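Local structure of uracil-DNA glycosylase (Epstein-Barr virus, 6LYJ) at residues 177-182 / 204-209. The protein belongs to the uracil-DNA glycosylase superfamily, whose members fold around a central parallel beta sheet flanked by helices. Numbering follows the deposited sequence.
Sequences LLSERL and KKHLVL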
# COMPACT_ATOMS: atom_id res chain seq x y z
N LEU A 177 -18.38 -5.00 -9.08
CA LEU A 177 -19.50 -4.16 -9.45
C LEU A 177 -19.04 -2.90 -10.18
O LEU A 177 -19.72 -2.42 -11.08
CB LEU A 177 -20.33 -3.80 -8.21
CG LEU A 177 -21.59 -4.67 -8.08
CD1 LEU A 177 -21.25 -6.15 -8.18
CD2 LEU A 177 -22.30 -4.38 -6.78
N LEU A 178 -17.88 -2.35 -9.80
CA LEU A 178 -17.34 -1.23 -10.56
C LEU A 178 -17.07 -1.64 -12.00
O LEU A 178 -17.42 -0.92 -12.94
CB LEU A 178 -16.06 -0.72 -9.90
CG LEU A 178 -16.20 0.02 -8.57
CD1 LEU A 178 -14.86 0.11 -7.88
CD2 LEU A 178 -16.78 1.42 -8.79
N SER A 179 -16.46 -2.81 -12.19
CA SER A 179 -16.21 -3.31 -13.54
C SER A 179 -17.51 -3.51 -14.31
O SER A 179 -17.61 -3.14 -15.49
CB SER A 179 -15.43 -4.63 -13.47
OG SER A 179 -15.21 -5.17 -14.76
N GLU A 180 -18.53 -4.07 -13.66
CA GLU A 180 -19.78 -4.39 -14.33
C GLU A 180 -20.59 -3.14 -14.67
O GLU A 180 -21.14 -3.02 -15.77
CB GLU A 180 -20.60 -5.33 -13.45
CG GLU A 180 -22.02 -5.57 -13.91
CD GLU A 180 -22.85 -6.29 -12.86
OE1 GLU A 180 -22.27 -7.11 -12.11
OE2 GLU A 180 -24.07 -6.05 -12.79
N ARG A 181 -20.68 -2.19 -13.73
CA ARG A 181 -21.61 -1.07 -13.83
C ARG A 181 -21.03 0.14 -14.54
O ARG A 181 -21.79 0.92 -15.12
CB ARG A 181 -22.07 -0.66 -12.42
CG ARG A 181 -22.73 -1.76 -11.62
CD ARG A 181 -24.24 -1.75 -11.73
NE ARG A 181 -24.82 -2.95 -11.14
CZ ARG A 181 -25.40 -3.00 -9.95
NH1 ARG A 181 -25.50 -1.90 -9.21
NH2 ARG A 181 -25.89 -4.14 -9.49
N LEU A 182 -19.72 0.34 -14.49
CA LEU A 182 -19.11 1.47 -15.17
C LEU A 182 -18.87 1.14 -16.64
O LEU A 182 -18.46 0.03 -16.98
CB LEU A 182 -17.79 1.86 -14.50
CG LEU A 182 -17.90 2.35 -13.05
CD1 LEU A 182 -16.51 2.64 -12.48
CD2 LEU A 182 -18.79 3.58 -12.95
N LYS A 204 -11.84 -6.09 -21.35
CA LYS A 204 -12.29 -5.57 -22.63
C LYS A 204 -13.01 -4.23 -22.50
O LYS A 204 -12.84 -3.35 -23.35
CB LYS A 204 -13.19 -6.58 -23.34
CG LYS A 204 -12.46 -7.82 -23.86
CD LYS A 204 -11.29 -7.45 -24.78
CE LYS A 204 -11.70 -6.54 -25.93
NZ LYS A 204 -12.47 -7.25 -26.98
N LYS A 205 -13.82 -4.07 -21.45
CA LYS A 205 -14.41 -2.76 -21.18
C LYS A 205 -13.36 -1.78 -20.66
O LYS A 205 -13.34 -0.61 -21.07
CB LYS A 205 -15.54 -2.87 -20.16
CG LYS A 205 -16.74 -3.68 -20.58
CD LYS A 205 -17.71 -3.80 -19.42
CE LYS A 205 -18.30 -2.44 -19.06
NZ LYS A 205 -19.34 -2.53 -17.99
N HIS A 206 -12.51 -2.24 -19.76
CA HIS A 206 -11.71 -1.35 -18.92
C HIS A 206 -10.23 -1.53 -19.19
O HIS A 206 -9.77 -2.59 -19.64
CB HIS A 206 -12.02 -1.60 -17.44
CG HIS A 206 -13.47 -1.51 -17.11
ND1 HIS A 206 -14.22 -0.38 -17.37
CD2 HIS A 206 -14.32 -2.41 -16.56
CE1 HIS A 206 -15.47 -0.59 -16.98
NE2 HIS A 206 -15.56 -1.81 -16.49
N LEU A 207 -9.47 -0.47 -18.92
CA LEU A 207 -8.02 -0.50 -19.02
C LEU A 207 -7.46 -0.98 -17.69
O LEU A 207 -7.64 -0.33 -16.66
CB LEU A 207 -7.47 0.88 -19.37
CG LEU A 207 -5.96 1.00 -19.45
CD1 LEU A 207 -5.42 0.02 -20.49
CD2 LEU A 207 -5.54 2.42 -19.78
N VAL A 208 -6.77 -2.12 -17.72
CA VAL A 208 -6.16 -2.68 -16.52
C VAL A 208 -4.66 -2.47 -16.63
O VAL A 208 -4.00 -3.08 -17.48
CB VAL A 208 -6.52 -4.15 -16.34
CG1 VAL A 208 -5.86 -4.71 -15.08
CG2 VAL A 208 -8.04 -4.32 -16.28
N LEU A 209 -4.12 -1.59 -15.79
CA LEU A 209 -2.70 -1.28 -15.77
C LEU A 209 -2.04 -1.99 -14.60
O LEU A 209 -2.50 -1.88 -13.46
CB LEU A 209 -2.48 0.24 -15.67
CG LEU A 209 -3.14 1.09 -16.75
CD1 LEU A 209 -3.05 2.57 -16.40
CD2 LEU A 209 -2.47 0.83 -18.10
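Side-chain-to-backbone hydrogen bonds join Lys205 and His206 to the C-terminal turn of helix 167-181, bonding to a carbonyl of its last turn and to the one just beyond it, right before the chain enters the edge strand 207-211. The central bond runs from His206 NE2 to Ser179 O at 2.6 Å. It is nearly straight, with an N-H...O angle of 171°, lies in the imidazole plane and uses a lone pair of the carbonyl. Lys205 NZ is a second donor to Ser179 O, at 3.1 Å and also in the carbonyl plane, so two side chains hold this one oxygen. The same ammonium reaches Leu182 O at 2.9 Å, approaching from above that carbonyl plane; Leu182 is where the chain leaves helical geometry. A bend at chi3 (66°) in an otherwise extended outer chain carries NZ to this cluster of oxygens. The positive charge there probably offsets the negative end of the helix dipole.

The histidine ring is hemmed in further: CB of the adjacent Lys205 lies over the centre of one face of the His206 ring, 3.7 Å above its plane, and Leu182 O lies near the ring edge, 3.1 Å from His206 CE1. Ser179 OG comes within 3.4 Å of His206 CD2. This OG accepts a hydrogen bond from the backbone N of Asn202, in the loop before Lys204. The ring of Phe187, on strand 186-190, meets the imidazole with planes about 60° apart. Contact between the segments is thus concentrated at side chains reaching the helix terminus, which ties the approach to strand 207-211 to helix 167-181: side-chain donors bonded to carbonyls at a helix C-terminus, at the margin of an alpha/beta fold with a four-stranded parallel sheet.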